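Local coordinates for endo-beta-N-acetylglucosaminidase F1 (Bacteroides thetaiotaomicron VPI-5482, PDB 6TCV), which probably cleaves high-mannose N-glycans as an endo-beta-N-acetylglucosaminidase, and is captured here with a Man9GlcNAc2Asn substrate, at residues V176-Q188 and E231-K243. The protein carries 2 engineered substitutions. Numbering follows the deposited sequence. Where two conformers were deposited one is given.
Sequences VNDVNPLNTLSFQ and ETLLQPLRRRGVK. With MAN (alpha-D-mannopyranose), chain B; MAN (alpha-D-mannopyranose), chain C; MAN (alpha-D-mannopyranose), chain D.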
loop_
_atom_site.group_PDB
_atom_site.type_symbol
_atom_site.label_atom_id
_atom_site.label_comp_id
_atom_site.label_asym_id
_atom_site.label_seq_id
_atom_site.Cartn_x
_atom_site.Cartn_y
_atom_site.Cartn_z
ATOM N N VAL A 176 -16.168 -5.112 -3.108
ATOM C CA VAL A 176 -16.134 -6.183 -4.108
ATOM C C VAL A 176 -17.281 -7.149 -3.991
ATOM O O VAL A 176 -17.461 -7.983 -4.880
ATOM C CB VAL A 176 -14.763 -6.882 -4.127
ATOM C CG1 VAL A 176 -13.671 -5.918 -4.506
ATOM C CG2 VAL A 176 -14.437 -7.611 -2.796
ATOM N N ASN A 177 -18.095 -7.083 -2.927
ATOM C CA ASN A 177 -19.343 -7.807 -2.918
ATOM C C ASN A 177 -20.187 -7.405 -4.114
ATOM O O ASN A 177 -21.048 -8.180 -4.591
ATOM C CB ASN A 177 -20.122 -7.662 -1.624
ATOM C CG ASN A 177 -19.491 -8.353 -0.487
ATOM O OD1 ASN A 177 -18.738 -9.313 -0.634
ATOM N ND2 ASN A 177 -19.812 -7.892 0.698
ATOM N N ASP A 178 -20.031 -6.133 -4.551
ATOM C CA ASP A 178 -20.924 -5.579 -5.532
ATOM C C ASP A 178 -20.253 -5.097 -6.817
ATOM O O ASP A 178 -20.859 -5.219 -7.878
ATOM C CB ASP A 178 -21.696 -4.314 -5.008
ATOM C CG ASP A 178 -22.527 -4.559 -3.776
ATOM O OD1 ASP A 178 -22.918 -5.694 -3.564
ATOM O OD2 ASP A 178 -23.001 -3.568 -3.232
ATOM N N VAL A 179 -19.016 -4.633 -6.770
ATOM C CA VAL A 179 -18.391 -3.897 -7.871
ATOM C C VAL A 179 -17.079 -4.543 -8.257
ATOM O O VAL A 179 -16.203 -4.806 -7.417
ATOM C CB VAL A 179 -18.198 -2.403 -7.511
ATOM C CG1 VAL A 179 -17.532 -1.627 -8.647
ATOM C CG2 VAL A 179 -19.584 -1.741 -7.212
ATOM N N ASN A 180 -16.943 -4.737 -9.570
ATOM C CA ASN A 180 -15.717 -5.284 -10.170
ATOM C C ASN A 180 -14.582 -4.255 -10.084
ATOM O O ASN A 180 -14.751 -3.112 -10.547
ATOM C CB ASN A 180 -16.045 -5.577 -11.633
ATOM C CG ASN A 180 -14.962 -6.348 -12.376
ATOM O OD1 ASN A 180 -13.761 -6.260 -12.037
ATOM N ND2 ASN A 180 -15.358 -7.037 -13.428
ATOM N N PRO A 181 -13.426 -4.605 -9.503
ATOM C CA PRO A 181 -12.324 -3.644 -9.407
ATOM C C PRO A 181 -11.735 -3.264 -10.735
ATOM O O PRO A 181 -10.987 -2.272 -10.784
ATOM C CB PRO A 181 -11.314 -4.364 -8.509
ATOM C CG PRO A 181 -11.583 -5.856 -8.752
ATOM C CD PRO A 181 -13.089 -5.920 -8.905
ATOM N N LEU A 182 -12.051 -3.948 -11.822
ATOM C CA LEU A 182 -11.632 -3.461 -13.130
ATOM C C LEU A 182 -12.198 -2.087 -13.428
ATOM O O LEU A 182 -11.638 -1.391 -14.290
ATOM C CB LEU A 182 -11.999 -4.465 -14.239
ATOM C CG LEU A 182 -11.155 -5.760 -14.229
ATOM C CD1 LEU A 182 -11.696 -6.650 -15.345
ATOM C CD2 LEU A 182 -9.679 -5.577 -14.393
ATOM N N ASN A 183 -13.254 -1.661 -12.722
ATOM C CA ASN A 183 -13.771 -0.291 -12.827
ATOM C C ASN A 183 -12.737 0.761 -12.461
ATOM O O ASN A 183 -12.950 1.931 -12.781
ATOM C CB ASN A 183 -15.072 -0.175 -12.028
ATOM C CG ASN A 183 -16.198 -0.774 -12.762
ATOM O OD1 ASN A 183 -16.540 -0.369 -13.882
ATOM N ND2 ASN A 183 -16.817 -1.778 -12.146
ATOM N N THR A 184 -11.602 0.397 -11.879
ATOM C CA THR A 184 -10.487 1.330 -11.776
ATOM C C THR A 184 -10.205 1.983 -13.122
ATOM O O THR A 184 -9.831 3.172 -13.194
ATOM C CB THR A 184 -9.249 0.565 -11.316
ATOM O OG1 THR A 184 -9.466 -0.023 -10.028
ATOM C CG2 THR A 184 -8.015 1.436 -11.194
ATOM N N LEU A 185 -10.331 1.218 -14.208
ATOM C CA LEU A 185 -9.983 1.680 -15.549
ATOM C C LEU A 185 -10.977 2.683 -16.101
ATOM O O LEU A 185 -10.687 3.291 -17.143
ATOM C CB LEU A 185 -9.782 0.495 -16.481
ATOM C CG LEU A 185 -8.705 -0.464 -16.036
ATOM C CD1 LEU A 185 -8.641 -1.624 -17.043
ATOM C CD2 LEU A 185 -7.346 0.185 -15.781
ATOM N N SER A 186 -12.121 2.897 -15.432
ATOM C CA SER A 186 -13.044 3.957 -15.813
ATOM C C SER A 186 -12.526 5.349 -15.505
ATOM O O SER A 186 -13.158 6.313 -15.938
ATOM C CB SER A 186 -14.368 3.820 -15.085
ATOM O OG SER A 186 -15.005 2.534 -15.294
ATOM N N PHE A 187 -11.475 5.467 -14.697
ATOM C CA PHE A 187 -11.003 6.727 -14.149
ATOM C C PHE A 187 -9.644 7.136 -14.725
ATOM O O PHE A 187 -8.595 6.665 -14.250
ATOM C CB PHE A 187 -10.889 6.637 -12.637
ATOM C CG PHE A 187 -12.191 6.392 -11.900
ATOM C CD1 PHE A 187 -12.666 5.099 -11.751
ATOM C CD2 PHE A 187 -12.910 7.437 -11.353
ATOM C CE1 PHE A 187 -13.849 4.859 -11.070
ATOM C CE2 PHE A 187 -14.074 7.239 -10.653
ATOM C CZ PHE A 187 -14.560 5.918 -10.514
ATOM N N GLN A 188 -9.657 8.006 -15.703
ATOM C CA GLN A 188 -8.440 8.504 -16.313
ATOM C C GLN A 188 -8.497 10.015 -16.352
ATOM O O GLN A 188 -9.585 10.607 -16.424
ATOM C CB GLN A 188 -8.197 8.022 -17.757
ATOM C CG GLN A 188 -8.058 6.541 -17.949
ATOM C CD GLN A 188 -8.013 6.162 -19.438
ATOM O OE1 GLN A 188 -9.025 6.135 -20.079
ATOM N NE2 GLN A 188 -6.800 5.924 -19.985
ATOM N N GLU A 231 -5.837 -13.505 -12.407
ATOM C CA GLU A 231 -5.216 -13.171 -13.678
ATOM C C GLU A 231 -6.150 -12.375 -14.564
ATOM O O GLU A 231 -5.693 -11.473 -15.268
ATOM C CB GLU A 231 -4.708 -14.422 -14.406
ATOM C CG GLU A 231 -3.583 -15.088 -13.590
ATOM C CD GLU A 231 -3.113 -16.425 -14.148
ATOM O OE1 GLU A 231 -3.623 -16.849 -15.193
ATOM O OE2 GLU A 231 -2.215 -17.046 -13.541
ATOM N N THR A 232 -7.442 -12.657 -14.571
ATOM C CA THR A 232 -8.319 -11.897 -15.453
ATOM C C THR A 232 -8.966 -10.704 -14.799
ATOM O O THR A 232 -9.356 -9.793 -15.530
ATOM C CB THR A 232 -9.363 -12.765 -16.083
ATOM O OG1 THR A 232 -10.111 -13.370 -15.073
ATOM C CG2 THR A 232 -8.714 -13.909 -16.876
ATOM N N LEU A 233 -9.127 -10.677 -13.475
ATOM C CA LEU A 233 -9.858 -9.612 -12.814
ATOM C C LEU A 233 -9.012 -8.663 -11.959
ATOM O O LEU A 233 -9.495 -7.580 -11.625
ATOM C CB LEU A 233 -11.006 -10.191 -11.958
ATOM C CG LEU A 233 -12.020 -10.952 -12.795
ATOM C CD1 LEU A 233 -13.073 -11.555 -11.829
ATOM C CD2 LEU A 233 -12.739 -10.077 -13.792
ATOM N N LEU A 234 -7.739 -8.985 -11.684
ATOM C CA LEU A 234 -6.890 -8.131 -10.850
ATOM C C LEU A 234 -5.580 -7.781 -11.547
ATOM O O LEU A 234 -5.192 -6.612 -11.610
ATOM C CB LEU A 234 -6.549 -8.805 -9.508
ATOM C CG LEU A 234 -7.747 -9.208 -8.695
ATOM C CD1 LEU A 234 -7.262 -9.892 -7.413
ATOM C CD2 LEU A 234 -8.609 -8.042 -8.329
ATOM N N GLN A 235 -4.921 -8.746 -12.150
ATOM C CA GLN A 235 -3.629 -8.490 -12.788
ATOM C C GLN A 235 -3.702 -7.475 -13.920
ATOM O O GLN A 235 -2.687 -6.772 -14.139
ATOM C CB GLN A 235 -2.979 -9.803 -13.240
ATOM C CG GLN A 235 -2.664 -10.764 -12.083
ATOM C CD GLN A 235 -1.803 -10.212 -10.967
ATOM O OE1 GLN A 235 -0.881 -9.460 -11.227
ATOM N NE2 GLN A 235 -2.152 -10.492 -9.721
ATOM N N PRO A 236 -4.817 -7.317 -14.667
ATOM C CA PRO A 236 -4.825 -6.256 -15.702
ATOM C C PRO A 236 -4.589 -4.880 -15.109
ATOM O O PRO A 236 -4.070 -3.995 -15.790
ATOM C CB PRO A 236 -6.216 -6.379 -16.343
ATOM C CG PRO A 236 -6.591 -7.834 -16.104
ATOM C CD PRO A 236 -6.026 -8.157 -14.735
ATOM N N LEU A 237 -4.979 -4.657 -13.864
ATOM C CA LEU A 237 -4.689 -3.403 -13.195
ATOM C C LEU A 237 -3.214 -3.266 -12.869
ATOM O O LEU A 237 -2.610 -2.203 -13.061
ATOM C CB LEU A 237 -5.500 -3.261 -11.940
ATOM C CG LEU A 237 -7.010 -3.432 -12.045
ATOM C CD1 LEU A 237 -7.657 -3.272 -10.673
ATOM C CD2 LEU A 237 -7.526 -2.417 -13.050
ATOM N N ARG A 238 -2.611 -4.348 -12.377
ATOM C CA ARG A 238 -1.193 -4.322 -11.981
ATOM C C ARG A 238 -0.299 -4.117 -13.177
ATOM O O ARG A 238 0.725 -3.431 -13.076
ATOM C CB ARG A 238 -0.829 -5.605 -11.227
ATOM C CG ARG A 238 -1.633 -5.707 -9.948
ATOM C CD ARG A 238 -1.175 -6.885 -9.070
ATOM N NE ARG A 238 0.151 -6.628 -8.542
ATOM C CZ ARG A 238 1.262 -7.204 -8.937
ATOM N NH1 ARG A 238 1.300 -8.121 -9.886
ATOM N NH2 ARG A 238 2.412 -6.837 -8.361
ATOM N N ARG A 239 -0.646 -4.660 -14.327
ATOM C CA ARG A 239 0.125 -4.458 -15.552
ATOM C C ARG A 239 0.213 -2.987 -15.920
ATOM O O ARG A 239 1.143 -2.602 -16.653
ATOM C CB ARG A 239 -0.407 -5.276 -16.712
ATOM C CG ARG A 239 -0.255 -6.725 -16.564
ATOM C CD ARG A 239 -0.499 -7.457 -17.892
ATOM N NE ARG A 239 -1.829 -7.324 -18.487
ATOM C CZ ARG A 239 -2.845 -8.159 -18.266
ATOM N NH1 ARG A 239 -2.672 -9.213 -17.479
ATOM N NH2 ARG A 239 -4.008 -7.981 -18.883
ATOM N N ARG A 240 -0.796 -2.195 -15.545
ATOM C CA ARG A 240 -0.841 -0.765 -15.842
ATOM C C ARG A 240 -0.303 0.061 -14.689
ATOM O O ARG A 240 -0.356 1.302 -14.730
ATOM C CB ARG A 240 -2.261 -0.309 -16.177
ATOM C CG ARG A 240 -2.770 -0.921 -17.462
ATOM C CD ARG A 240 -4.222 -0.546 -17.713
ATOM N NE ARG A 240 -4.686 -1.184 -18.940
ATOM C CZ ARG A 240 -5.145 -0.566 -20.018
ATOM N NH1 ARG A 240 -5.256 0.718 -20.095
ATOM N NH2 ARG A 240 -5.560 -1.311 -21.024
ATOM N N GLY A 241 0.264 -0.569 -13.668
ATOM C CA GLY A 241 0.942 0.164 -12.624
ATOM C C GLY A 241 0.106 0.432 -11.406
ATOM O O GLY A 241 0.597 1.079 -10.472
ATOM N N VAL A 242 -1.146 -0.010 -11.371
ATOM C CA VAL A 242 -1.993 0.181 -10.190
ATOM C C VAL A 242 -1.569 -0.844 -9.131
ATOM O O VAL A 242 -1.344 -2.027 -9.447
ATOM C CB VAL A 242 -3.468 -0.041 -10.564
ATOM C CG1 VAL A 242 -4.385 0.063 -9.370
ATOM C CG2 VAL A 242 -3.914 0.943 -11.630
ATOM N N LYS A 243 -1.490 -0.405 -7.879
ATOM C CA LYS A 243 -1.193 -1.330 -6.790
ATOM C C LYS A 243 -2.497 -1.844 -6.202
ATOM O O LYS A 243 -3.338 -1.041 -5.755
ATOM C CB LYS A 243 -0.378 -0.633 -5.707
ATOM C CG LYS A 243 0.989 -0.183 -6.175
ATOM C CD LYS A 243 1.764 0.457 -5.040
ATOM C CE LYS A 243 3.231 0.633 -5.409
ATOM N NZ LYS A 243 3.384 1.494 -6.584
HETATM C C1 MAN B . -20.231 -11.012 3.104
HETATM C C2 MAN B . -20.582 -11.320 1.654
HETATM C C3 MAN B . -21.855 -10.587 1.243
HETATM C C4 MAN B . -22.977 -10.900 2.220
HETATM C C5 MAN B . -22.507 -10.509 3.616
HETATM C C6 MAN B . -23.512 -10.840 4.686
HETATM O O2 MAN B . -20.721 -12.742 1.512
HETATM O O3 MAN B . -22.179 -10.957 -0.086
HETATM O O4 MAN B . -24.144 -10.142 1.908
HETATM O O5 MAN B . -21.336 -11.267 3.940
HETATM O O6 MAN B . -23.077 -10.300 5.953
HETATM C C1 MAN C . -24.038 -1.365 2.525
HETATM C C2 MAN C . -24.937 -2.332 1.774
HETATM C C3 MAN C . -24.073 -3.262 0.919
HETATM C C4 MAN C . -23.203 -2.399 0.006
HETATM C C5 MAN C . -22.360 -1.385 0.780
HETATM C C6 MAN C . -21.613 -0.381 -0.093
HETATM O O2 MAN C . -25.794 -1.640 0.859
HETATM O O3 MAN C . -24.862 -4.189 0.176
HETATM O O4 MAN C . -22.254 -3.180 -0.722
HETATM O O5 MAN C . -23.234 -0.611 1.632
HETATM O O6 MAN C . -20.763 0.454 0.691
HETATM C C1 MAN D . -19.981 -7.867 4.778
HETATM C C2 MAN D . -19.431 -9.267 4.538
HETATM C C3 MAN D . -17.930 -9.246 4.772
HETATM C C4 MAN D . -17.244 -8.173 3.936
HETATM C C5 MAN D . -17.905 -6.813 4.136
HETATM C C6 MAN D . -17.431 -5.774 3.139
HETATM O O2 MAN D . -19.792 -9.661 3.195
HETATM O O3 MAN D . -17.382 -10.514 4.407
HETATM O O4 MAN D . -15.891 -8.024 4.362
HETATM O O5 MAN D . -19.333 -6.937 3.932
HETATM O O6 MAN D . -18.142 -4.537 3.343
#
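Leu237 sets its two methyls against the 3-10 segment 181-186: CD2 packs on Leu185 CG (3.8 Å), while CD1 lies 3.5 Å from the backbone oxygen Pro181 O. With CG anti to its carbonyl carbon (chi1 -53°), the forked end faces that segment, letting one methyl meet Leu185 and Leu182 and the other Pro181. Thr184 OG1 donates to Pro181 O (2.8 Å), which also accepts from Thr184 N, and with its hydrogen thus used the hydroxyl can lie beside Leu237 CD1; CG2 is offered to Val242, tip to tip. Leu182 crosses Leu233 at about a right angle; its CD2 sits 3.4 Å from Leu233 O, a buried carbonyl without a polar partner in the model. Pro181, whose ring suits the segment's start, sets CG 3.7 Å from Leu234 CD2. The 176-188 loop follows strand 169-175 of a largely parallel sheet, consistent with the beta/alpha barrel of such glycosidases, and meets the short helices preceding strand 243-249. Asn180 OD1 accepts from Leu182 N in an Asx turn, and Gly241, at positive phi, completes a Schellman motif ending helix 235-238. Nearer solvent, the exposed Arg240 lays its aliphatic CD across Leu185 CD2. Ahead of the 3-10 segment, the loop reaches the sugars: Asp178 OD2 accepts from O4 of the chain C mannose (2.6 Å), and Asn177 ND2 donates to the glycosidic O2 of the chain D mannose (3.1 Å). Asn177 O takes a hydrogen bond from Lys439 NZ. A leucine at Asn177 would probably leave that O2 without this donor and Asn222 ND2 without its acceptor OD1.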